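Local coordinates for protein anthranilate-CoA ligase (Stigmatella aurantiaca, PDB 4WV3) that is a ligase-type member of the ANL superfamily of AMP-binding enzymes, with a large N-terminal portion and a smaller C-terminal domain, at residues 213-218 with 239-244; 264-269 with 292-297; 333-338 with 404-409. All coordinates share one frame; numbering follows the deposited sequence.

Interaction 1: residues 213-218 with 239-244; sequences FALAKL and VLFPGA
The ring of Phe-213 turns its edge, not a face, to residues 239-244. With CG anti to the backbone N (chi1 169°), the ring runs along the neighbouring chain, bringing CD1 to 3.3 Å from Val-239 O and CE1 to 3.6 Å from CB of Phe-241, both near the ring plane. Behind the ring, CB of Phe-213 lies 3.9 Å from CB of Val-239. Lys-217 comes from the far end of its segment. Its chain bends at chi2 (-59°) and then extends, carrying NZ to a 3.1 Å hydrogen bond with Gly-243 O, met nearly end-on. Phe-241 O is also close, with Lys-217 NZ 2.6 Å from it. Leu-218 and Leu-240 cross at about a right angle, touching through CD1 and CD2 at 4.1 Å. Where the backbones diverge, a water bridges Ala-214 O and Phe-241 N, 2.8 Å from that N. Asn-227 of helix 221-234 takes Val-239 O through ND2. Strand 211-214, this helix and strand 237-239, the two strands being parallel neighbours in the central sheet, form a beta-alpha-beta crossover, which the contact closes at the strand ends.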
loop_
_atom_site.group_PDB
_atom_site.type_symbol
_atom_site.label_atom_id
_atom_site.label_comp_id
_atom_site.label_asym_id
_atom_site.label_seq_id
_atom_site.Cartn_x
_atom_site.Cartn_y
_atom_site.Cartn_z
ATOM N N PHE A 213 2.006 -1.344 13.532
ATOM C CA PHE A 213 0.630 -1.725 13.244
ATOM C C PHE A 213 0.129 -0.958 12.028
ATOM O O PHE A 213 0.009 0.266 12.058
ATOM C CB PHE A 213 -0.278 -1.474 14.449
ATOM C CG PHE A 213 -1.744 -1.601 14.138
ATOM C CD1 PHE A 213 -2.238 -2.730 13.504
ATOM C CD2 PHE A 213 -2.630 -0.595 14.490
ATOM C CE1 PHE A 213 -3.586 -2.849 13.215
ATOM C CE2 PHE A 213 -3.980 -0.709 14.207
ATOM C CZ PHE A 213 -4.459 -1.837 13.570
ATOM N N ALA A 214 -0.152 -1.689 10.955
ATOM C CA ALA A 214 -0.636 -1.080 9.725
ATOM C C ALA A 214 -2.061 -1.514 9.429
ATOM O O ALA A 214 -2.387 -2.699 9.504
ATOM C CB ALA A 214 0.271 -1.441 8.565
ATOM N N LEU A 215 -2.910 -0.549 9.095
ATOM C CA LEU A 215 -4.253 -0.859 8.636
ATOM C C LEU A 215 -4.149 -1.461 7.241
ATOM O O LEU A 215 -4.992 -2.257 6.828
ATOM C CB LEU A 215 -5.126 0.397 8.621
ATOM C CG LEU A 215 -6.598 0.185 8.267
ATOM C CD1 LEU A 215 -7.205 -0.885 9.158
ATOM C CD2 LEU A 215 -7.373 1.487 8.383
ATOM N N ALA A 216 -3.094 -1.075 6.525
ATOM C CA ALA A 216 -2.795 -1.636 5.215
ATOM C C ALA A 216 -2.530 -3.131 5.332
ATOM O O ALA A 216 -1.816 -3.575 6.231
ATOM C CB ALA A 216 -1.597 -0.931 4.600
ATOM N N LYS A 217 -3.108 -3.902 4.419
ATOM C CA LYS A 217 -3.007 -5.355 4.468
ATOM C C LYS A 217 -1.658 -5.858 3.969
ATOM O O LYS A 217 -0.863 -5.099 3.415
ATOM C CB LYS A 217 -4.141 -5.992 3.665
ATOM C CG LYS A 217 -5.527 -5.632 4.166
ATOM C CD LYS A 217 -5.713 -6.056 5.613
ATOM C CE LYS A 217 -7.124 -5.774 6.093
ATOM N NZ LYS A 217 -7.330 -6.245 7.491
ATOM N N LEU A 218 -1.412 -7.150 4.163
ATOM C CA LEU A 218 -0.122 -7.747 3.834
ATOM C C LEU A 218 0.064 -8.037 2.342
ATOM O O LEU A 218 1.174 -8.335 1.903
ATOM C CB LEU A 218 0.111 -9.011 4.668
ATOM C CG LEU A 218 0.296 -8.771 6.169
ATOM C CD1 LEU A 218 0.280 -10.080 6.940
ATOM C CD2 LEU A 218 1.587 -8.009 6.435
ATOM N N VAL A 239 1.746 -5.884 14.651
ATOM C CA VAL A 239 0.364 -6.183 15.011
ATOM C C VAL A 239 -0.490 -6.356 13.756
ATOM O O VAL A 239 -0.498 -5.493 12.880
ATOM C CB VAL A 239 -0.240 -5.069 15.890
ATOM C CG1 VAL A 239 -1.679 -5.399 16.257
ATOM C CG2 VAL A 239 0.605 -4.865 17.142
ATOM N N LEU A 240 -1.207 -7.474 13.676
ATOM C CA LEU A 240 -2.000 -7.793 12.492
ATOM C C LEU A 240 -3.503 -7.737 12.765
ATOM O O LEU A 240 -4.003 -8.381 13.687
ATOM C CB LEU A 240 -1.613 -9.171 11.950
ATOM C CG LEU A 240 -0.121 -9.380 11.674
ATOM C CD1 LEU A 240 0.144 -10.789 11.171
ATOM C CD2 LEU A 240 0.397 -8.346 10.683
ATOM N N PHE A 241 -4.213 -6.964 11.949
ATOM C CA PHE A 241 -5.653 -6.786 12.103
ATOM C C PHE A 241 -6.410 -7.475 10.968
ATOM O O PHE A 241 -6.399 -7.002 9.832
ATOM C CB PHE A 241 -5.994 -5.295 12.146
ATOM C CG PHE A 241 -7.461 -5.008 12.283
ATOM C CD1 PHE A 241 -8.097 -5.151 13.506
ATOM C CD2 PHE A 241 -8.202 -4.582 11.192
ATOM C CE1 PHE A 241 -9.448 -4.883 13.635
ATOM C CE2 PHE A 241 -9.552 -4.312 11.315
ATOM C CZ PHE A 241 -10.176 -4.463 12.538
ATOM N N PRO A 242 -7.075 -8.599 11.280
ATOM C CA PRO A 242 -7.758 -9.425 10.279
ATOM C C PRO A 242 -9.129 -8.882 9.884
ATOM O O PRO A 242 -9.634 -9.226 8.815
ATOM C CB PRO A 242 -7.921 -10.763 10.999
ATOM C CG PRO A 242 -8.052 -10.387 12.433
ATOM C CD PRO A 242 -7.170 -9.179 12.632
ATOM N N GLY A 243 -9.717 -8.047 10.733
ATOM C CA GLY A 243 -11.062 -7.548 10.510
ATOM C C GLY A 243 -11.184 -6.565 9.362
ATOM O O GLY A 243 -10.198 -6.227 8.707
ATOM N N ALA A 244 -12.408 -6.107 9.117
ATOM C CA ALA A 244 -12.669 -5.137 8.060
ATOM C C ALA A 244 -12.060 -3.784 8.410
ATOM O O ALA A 244 -12.227 -3.284 9.523
ATOM C CB ALA A 244 -14.162 -5.001 7.820
HETATM O O HOH W 1 -2.980 -5.211 10.101
#

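Interaction 2: residues 264-269 with 292-297; sequences YNAPTG and SASEAL. With 3UK (5'-O-[(S)-[(2-aminobenzoyl)oxy](hydroxy)phosphoryl]adenosine), chain C.
Pro-267 packs against the loop 292-297 at the end of a beta-alpha-beta unit: strands 262-265 and 289-292 are parallel neighbours, and the helix starting at Pro-267 lies between them in sequence. Three ring carbons share the work. CD lies 3.3 Å from OG of Ser-292, CG is 3.3 Å from the backbone O of Glu-295, and CB meets CD1 of Leu-297 at 4.0 Å. The serine hydroxyl reaches the proline because OG stands anti to its backbone N (chi1 178°). Beside the ring, CB of Ala-266 rests 4.0 Å from CB of Ser-294. Between the strand ends, Asn-265 O takes a weak hydrogen bond from Ala-293 N and a CA-H...O contact from Ser-292 CA at 3.2 Å.

The far side of the loop faces the bound 5'-O-[(S)-[(2-aminobenzoyl)oxy](hydroxy)phosphoryl]adenosine. Ala-293 CB lies 3.6 Å from its aminobenzoyl carbon C28, and Ala-296 CB approaches C17 of the adenine at 3.8 Å. Further out, the C-terminal part of the chain holds the loop: Ser-294 OG bonds to Thr-504 O, while Glu-295 pairs with Arg-509 through OE1 and with Ile-507 N through OE2. Ser-292 is in turn backbone-bonded to strand 313-318. On the proline side, Ala-266 is the N-cap residue, and its O accepts a bond from Gly-269 N at 2.7 Å in the first turn of the helix.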
loop_
_atom_site.group_PDB
_atom_site.type_symbol
_atom_site.label_atom_id
_atom_site.label_comp_id
_atom_site.label_asym_id
_atom_site.label_seq_id
_atom_site.Cartn_x
_atom_site.Cartn_y
_atom_site.Cartn_z
ATOM N N TYR A 264 0.564 2.748 10.614
ATOM C CA TYR A 264 0.475 3.023 9.183
ATOM C C TYR A 264 -0.985 3.087 8.747
ATOM O O TYR A 264 -1.812 2.291 9.196
ATOM C CB TYR A 264 1.183 1.936 8.370
ATOM C CG TYR A 264 2.636 1.702 8.719
ATOM C CD1 TYR A 264 2.993 0.964 9.841
ATOM C CD2 TYR A 264 3.650 2.189 7.906
ATOM C CE1 TYR A 264 4.318 0.740 10.155
ATOM C CE2 TYR A 264 4.979 1.970 8.212
ATOM C CZ TYR A 264 5.307 1.244 9.337
ATOM O OH TYR A 264 6.630 1.020 9.645
ATOM N N ASN A 265 -1.293 4.029 7.862
ATOM C CA ASN A 265 -2.641 4.164 7.322
ATOM C C ASN A 265 -2.649 5.049 6.081
ATOM O O ASN A 265 -1.621 5.602 5.695
ATOM C CB ASN A 265 -3.592 4.730 8.383
ATOM C CG ASN A 265 -5.041 4.359 8.127
ATOM O OD1 ASN A 265 -5.414 4.000 7.011
ATOM N ND2 ASN A 265 -5.868 4.448 9.163
ATOM N N ALA A 266 -3.815 5.168 5.455
ATOM C CA ALA A 266 -3.999 6.053 4.314
ATOM C C ALA A 266 -4.776 7.280 4.777
ATOM O O ALA A 266 -5.476 7.214 5.787
ATOM C CB ALA A 266 -4.749 5.328 3.203
ATOM N N PRO A 267 -4.645 8.407 4.054
ATOM C CA PRO A 267 -5.378 9.635 4.381
ATOM C C PRO A 267 -6.878 9.411 4.556
ATOM O O PRO A 267 -7.499 10.066 5.394
ATOM C CB PRO A 267 -5.118 10.522 3.165
ATOM C CG PRO A 267 -3.774 10.105 2.701
ATOM C CD PRO A 267 -3.699 8.621 2.943
ATOM N N THR A 268 -7.448 8.493 3.781
ATOM C CA THR A 268 -8.864 8.172 3.902
ATOM C C THR A 268 -9.156 7.470 5.227
ATOM O O THR A 268 -10.269 7.545 5.748
ATOM C CB THR A 268 -9.358 7.300 2.726
ATOM O OG1 THR A 268 -10.766 7.077 2.853
ATOM C CG2 THR A 268 -8.635 5.960 2.703
ATOM N N GLY A 269 -8.148 6.794 5.770
ATOM C CA GLY A 269 -8.281 6.113 7.045
ATOM C C GLY A 269 -8.115 7.071 8.206
ATOM O O GLY A 269 -8.821 6.976 9.209
ATOM N N SER A 292 1.769 7.738 6.692
ATOM C CA SER A 292 0.688 7.820 5.715
ATOM C C SER A 292 1.215 7.647 4.295
ATOM O O SER A 292 2.290 8.146 3.960
ATOM C CB SER A 292 -0.046 9.157 5.836
ATOM O OG SER A 292 -1.072 9.265 4.866
ATOM N N ALA A 293 0.454 6.940 3.466
ATOM C CA ALA A 293 0.834 6.725 2.072
ATOM C C ALA A 293 -0.371 6.167 1.319
ATOM O O ALA A 293 -1.447 6.016 1.893
ATOM C CB ALA A 293 1.833 5.585 1.960
ATOM N N SER A 294 -0.170 5.841 0.046
ATOM C CA SER A 294 -1.252 5.380 -0.812
ATOM C C SER A 294 -1.702 6.556 -1.661
ATOM O O SER A 294 -1.692 6.498 -2.890
ATOM C CB SER A 294 -2.418 4.852 0.025
ATOM O OG SER A 294 -3.298 4.069 -0.764
ATOM N N GLU A 295 -2.083 7.633 -0.983
ATOM C CA GLU A 295 -2.375 8.908 -1.636
ATOM C C GLU A 295 -1.826 10.059 -0.801
ATOM O O GLU A 295 -1.491 9.876 0.371
ATOM C CB GLU A 295 -3.880 9.086 -1.870
ATOM C CG GLU A 295 -4.451 8.217 -2.983
ATOM C CD GLU A 295 -5.819 8.683 -3.449
ATOM O OE1 GLU A 295 -6.220 9.809 -3.089
ATOM O OE2 GLU A 295 -6.493 7.925 -4.177
ATOM N N ALA A 296 -1.733 11.240 -1.403
ATOM C CA ALA A 296 -1.170 12.405 -0.726
ATOM C C ALA A 296 -1.962 12.787 0.522
ATOM O O ALA A 296 -3.183 12.936 0.472
ATOM C CB ALA A 296 -1.083 13.586 -1.682
ATOM N N LEU A 297 -1.258 12.932 1.640
ATOM C CA LEU A 297 -1.882 13.333 2.896
ATOM C C LEU A 297 -2.055 14.847 2.957
ATOM O O LEU A 297 -1.069 15.586 2.973
ATOM C CB LEU A 297 -1.049 12.860 4.089
ATOM C CG LEU A 297 -1.568 13.274 5.469
ATOM C CD1 LEU A 297 -2.819 12.490 5.841
ATOM C CD2 LEU A 297 -0.492 13.113 6.531
HETATM C C10 3UK C . 0.339 6.894 -5.247
HETATM C C15 3UK C . 1.031 8.423 -3.403
HETATM C C17 3UK C . 1.002 10.756 -3.052
HETATM C C21 3UK C . 1.306 7.285 -6.329
HETATM C C26 3UK C . 2.654 2.300 -1.907
HETATM C C28 3UK C . 3.740 3.335 -0.016
HETATM O O01 3UK C . 0.508 2.816 -2.887
HETATM C C02 3UK C . 1.599 2.326 -3.075
HETATM O O03 3UK C . 1.806 1.458 -4.182
HETATM P P04 3UK C . 0.717 1.320 -5.334
HETATM O O05 3UK C . 1.219 0.269 -6.373
HETATM O O06 3UK C . 0.475 2.706 -6.107
HETATM C C07 3UK C . 1.511 3.701 -6.122
HETATM C C08 3UK C . 0.890 5.018 -6.486
HETATM O O09 3UK C . 0.088 5.502 -5.385
HETATM N N11 3UK C . 0.889 7.163 -3.958
HETATM C C12 3UK C . 1.349 6.228 -3.073
HETATM N N13 3UK C . 1.786 6.876 -1.957
HETATM C C14 3UK C . 1.601 8.237 -2.137
HETATM N N16 3UK C . 0.743 9.677 -3.836
HETATM N N18 3UK C . 1.539 10.648 -1.844
HETATM C C19 3UK C . 1.852 9.442 -1.344
HETATM N N20 3UK C . 2.426 9.336 -0.049
HETATM O O22 3UK C . 0.599 7.833 -7.425
HETATM C C23 3UK C . 1.935 6.032 -6.718
HETATM O O24 3UK C . 2.292 6.073 -8.114
HETATM O O25 3UK C . -0.590 0.822 -4.741
HETATM C C27 3UK C . 2.784 3.374 -1.060
HETATM C C29 3UK C . 4.576 2.181 0.157
HETATM C C30 3UK C . 4.449 1.108 -0.692
HETATM C C31 3UK C . 3.490 1.143 -1.734
HETATM N N32 3UK C . 3.353 0.001 -2.638
#

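Interaction 3: residues 333-338 with 404-409; sequences DIRPGS and DGYYWH. With 3UK (5'-O-[(S)-[(2-aminobenzoyl)oxy](hydroxy)phosphoryl]adenosine), chain C.
Arg-335 grips a single carboxylate oxygen of Asp-404 with two nitrogens in a salt bridge: NH1 reaches OD2 at 3.1 Å and NH2 reaches the same OD2 at 3.2 Å, the oxygen lying close to the guanidinium plane. NH1 has a second salt-bridge partner in Asp-402. Tyr-406 gives its hydroxyl to the syn lone pair of Asp-333 OD1, with OH 2.6 Å away, while OD2 of that carboxylate pairs with Lys-341.

Aromatic faces form the next group. The arginine chain, bent at chi3 (-64°), crosses the Tyr-406 ring so that CD lies 3.8 Å from its centroid in a CH-pi contact, and the guanidinium continues over the same ring with the planes 24° apart. Ser-338 CB makes a second CH-pi contact over the five-membered ring of Trp-408, 3.7 Å from its centroid.

Within 335-338 a type II beta turn is closed by Ser-338, whose N and OG both donate to Arg-335 O; across the contact, a water links Gly-337 O to His-409 N. The ring of His-409, at the inner end, has atom N16 of 3UK over one face, and Asp-397 holds its NE2. Lys-341 and the Tyr-406 hydroxyl probably keep the Asp-333 carboxylate ionised, while Asp-402 and Asp-404 balance the Arg-335 charge and help hold its guanidinium over Tyr-406.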
loop_
_atom_site.group_PDB
_atom_site.type_symbol
_atom_site.label_atom_id
_atom_site.label_comp_id
_atom_site.label_asym_id
_atom_site.label_seq_id
_atom_site.Cartn_x
_atom_site.Cartn_y
_atom_site.Cartn_z
ATOM N N ASP A 333 12.259 16.357 9.975
ATOM C CA ASP A 333 11.929 17.255 8.872
ATOM C C ASP A 333 10.588 16.904 8.234
ATOM O O ASP A 333 10.483 15.944 7.470
ATOM C CB ASP A 333 13.042 17.236 7.820
ATOM C CG ASP A 333 12.862 18.305 6.759
ATOM O OD1 ASP A 333 12.107 19.269 7.005
ATOM O OD2 ASP A 333 13.482 18.186 5.681
ATOM N N ILE A 334 9.565 17.692 8.553
ATOM C CA ILE A 334 8.225 17.473 8.020
ATOM C C ILE A 334 7.642 18.741 7.413
ATOM O O ILE A 334 7.600 19.787 8.061
ATOM C CB ILE A 334 7.250 16.986 9.115
ATOM C CG1 ILE A 334 7.700 15.642 9.683
ATOM C CG2 ILE A 334 5.834 16.878 8.563
ATOM C CD1 ILE A 334 6.779 15.094 10.742
ATOM N N ARG A 335 7.196 18.647 6.165
ATOM C CA ARG A 335 6.395 19.705 5.565
ATOM C C ARG A 335 5.011 19.158 5.233
ATOM O O ARG A 335 4.852 18.407 4.269
ATOM C CB ARG A 335 7.069 20.279 4.319
ATOM C CG ARG A 335 6.214 21.295 3.575
ATOM C CD ARG A 335 7.069 22.294 2.815
ATOM N NE ARG A 335 7.886 23.101 3.717
ATOM C CZ ARG A 335 8.633 24.130 3.333
ATOM N NH1 ARG A 335 8.667 24.487 2.056
ATOM N NH2 ARG A 335 9.344 24.806 4.224
ATOM N N PRO A 336 4.009 19.524 6.047
ATOM C CA PRO A 336 2.630 19.032 5.931
ATOM C C PRO A 336 2.041 19.236 4.537
ATOM O O PRO A 336 2.004 20.361 4.035
ATOM C CB PRO A 336 1.873 19.882 6.956
ATOM C CG PRO A 336 2.904 20.250 7.967
ATOM C CD PRO A 336 4.170 20.447 7.185
ATOM N N GLY A 337 1.592 18.148 3.921
ATOM C CA GLY A 337 0.989 18.209 2.604
ATOM C C GLY A 337 1.921 17.749 1.500
ATOM O O GLY A 337 1.483 17.469 0.384
ATOM N N SER A 338 3.212 17.669 1.810
ATOM C CA SER A 338 4.212 17.286 0.820
ATOM C C SER A 338 4.685 15.850 1.019
ATOM O O SER A 338 4.426 15.236 2.054
ATOM C CB SER A 338 5.412 18.231 0.879
ATOM O OG SER A 338 6.144 18.043 2.078
ATOM N N ASP A 404 12.157 25.323 -1.283
ATOM C CA ASP A 404 12.933 24.780 -0.175
ATOM C C ASP A 404 13.325 23.326 -0.430
ATOM O O ASP A 404 13.981 22.697 0.400
ATOM C CB ASP A 404 12.152 24.897 1.135
ATOM C CG ASP A 404 11.943 26.337 1.563
ATOM O OD1 ASP A 404 12.852 27.164 1.339
ATOM O OD2 ASP A 404 10.869 26.644 2.123
ATOM N N GLY A 405 12.912 22.795 -1.576
ATOM C CA GLY A 405 13.300 21.454 -1.977
ATOM C C GLY A 405 12.311 20.360 -1.617
ATOM O O GLY A 405 12.665 19.182 -1.599
ATOM N N TYR A 406 11.068 20.741 -1.338
ATOM C CA TYR A 406 10.045 19.768 -0.963
ATOM C C TYR A 406 9.196 19.328 -2.152
ATOM O O TYR A 406 8.793 20.144 -2.982
ATOM C CB TYR A 406 9.157 20.323 0.152
ATOM C CG TYR A 406 9.876 20.499 1.469
ATOM C CD1 TYR A 406 10.491 21.701 1.791
ATOM C CD2 TYR A 406 9.945 19.461 2.389
ATOM C CE1 TYR A 406 11.151 21.866 2.996
ATOM C CE2 TYR A 406 10.602 19.616 3.595
ATOM C CZ TYR A 406 11.204 20.820 3.892
ATOM O OH TYR A 406 11.859 20.981 5.092
ATOM N N TYR A 407 8.924 18.027 -2.223
ATOM C CA TYR A 407 8.161 17.449 -3.325
ATOM C C TYR A 407 6.662 17.433 -3.043
ATOM O O TYR A 407 6.217 16.909 -2.023
ATOM C CB TYR A 407 8.647 16.029 -3.616
ATOM C CG TYR A 407 9.926 15.971 -4.418
ATOM C CD1 TYR A 407 11.142 16.332 -3.852
ATOM C CD2 TYR A 407 9.917 15.551 -5.741
ATOM C CE1 TYR A 407 12.313 16.279 -4.584
ATOM C CE2 TYR A 407 11.083 15.494 -6.480
ATOM C CZ TYR A 407 12.277 15.859 -5.897
ATOM O OH TYR A 407 13.440 15.804 -6.631
ATOM N N TRP A 408 5.887 18.005 -3.960
ATOM C CA TRP A 408 4.436 18.039 -3.823
ATOM C C TRP A 408 3.753 17.252 -4.934
ATOM O O TRP A 408 4.028 17.457 -6.117
ATOM C CB TRP A 408 3.929 19.479 -3.812
ATOM C CG TRP A 408 4.308 20.236 -2.581
ATOM C CD1 TRP A 408 5.534 20.747 -2.280
ATOM C CD2 TRP A 408 3.452 20.571 -1.481
ATOM N NE1 TRP A 408 5.498 21.377 -1.061
ATOM C CE2 TRP A 408 4.231 21.285 -0.549
ATOM C CE3 TRP A 408 2.103 20.337 -1.194
ATOM C CZ2 TRP A 408 3.707 21.767 0.649
ATOM C CZ3 TRP A 408 1.585 20.815 -0.004
ATOM C CH2 TRP A 408 2.386 21.521 0.903
ATOM N N HIS A 409 2.859 16.351 -4.543
ATOM C CA HIS A 409 2.149 15.506 -5.493
ATOM C C HIS A 409 1.045 16.285 -6.197
ATOM O O HIS A 409 0.070 16.695 -5.570
ATOM C CB HIS A 409 1.547 14.300 -4.773
ATOM C CG HIS A 409 0.999 13.256 -5.696
ATOM N ND1 HIS A 409 -0.138 12.532 -5.409
ATOM C CD2 HIS A 409 1.439 12.807 -6.896
ATOM C CE1 HIS A 409 -0.377 11.683 -6.392
ATOM N NE2 HIS A 409 0.566 11.830 -7.306
HETATM C C10 3UK C . 0.339 6.894 -5.247
HETATM C C15 3UK C . 1.031 8.423 -3.403
HETATM C C17 3UK C . 1.002 10.756 -3.052
HETATM C C21 3UK C . 1.306 7.285 -6.329
HETATM C C26 3UK C . 2.654 2.300 -1.907
HETATM C C28 3UK C . 3.740 3.335 -0.016
HETATM O O01 3UK C . 0.508 2.816 -2.887
HETATM C C02 3UK C . 1.599 2.326 -3.075
HETATM O O03 3UK C . 1.806 1.458 -4.182
HETATM P P04 3UK C . 0.717 1.320 -5.334
HETATM O O05 3UK C . 1.219 0.269 -6.373
HETATM O O06 3UK C . 0.475 2.706 -6.107
HETATM C C07 3UK C . 1.511 3.701 -6.122
HETATM C C08 3UK C . 0.890 5.018 -6.486
HETATM O O09 3UK C . 0.088 5.502 -5.385
HETATM N N11 3UK C . 0.889 7.163 -3.958
HETATM C C12 3UK C . 1.349 6.228 -3.073
HETATM N N13 3UK C . 1.786 6.876 -1.957
HETATM C C14 3UK C . 1.601 8.237 -2.137
HETATM N N16 3UK C . 0.743 9.677 -3.836
HETATM N N18 3UK C . 1.539 10.648 -1.844
HETATM C C19 3UK C . 1.852 9.442 -1.344
HETATM N N20 3UK C . 2.426 9.336 -0.049
HETATM O O22 3UK C . 0.599 7.833 -7.425
HETATM C C23 3UK C . 1.935 6.032 -6.718
HETATM O O24 3UK C . 2.292 6.073 -8.114
HETATM O O25 3UK C . -0.590 0.822 -4.741
HETATM C C27 3UK C . 2.784 3.374 -1.060
HETATM C C29 3UK C . 4.576 2.181 0.157
HETATM C C30 3UK C . 4.449 1.108 -0.692
HETATM C C31 3UK C . 3.490 1.143 -1.734
HETATM N N32 3UK C . 3.353 0.001 -2.638
HETATM O O HOH W 2 2.194 15.352 -1.693
#

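From the N terminus the three contacts follow in series, with none nesting or crossing. Interaction 1 closes a loop containing helix 221-234, and interaction 2 closes the one begun by helix 267-274. These two share the central sheet, where strands 211-214 and 262-265 are neighbours, joined by probable backbone bonds of Phe-213 and Leu-215 to Tyr-264. Interaction 3 closes a much longer excursion, tying the loop before strand 341-342 to strand 407-412 of the antiparallel sheet. Its closest approach to interaction 1 is about 16 Å between nearest atoms. It touches interaction 2 where His-409 ND1 lies 4.0 Å from Ala-296 CB, and both contacts meet the bound ligand.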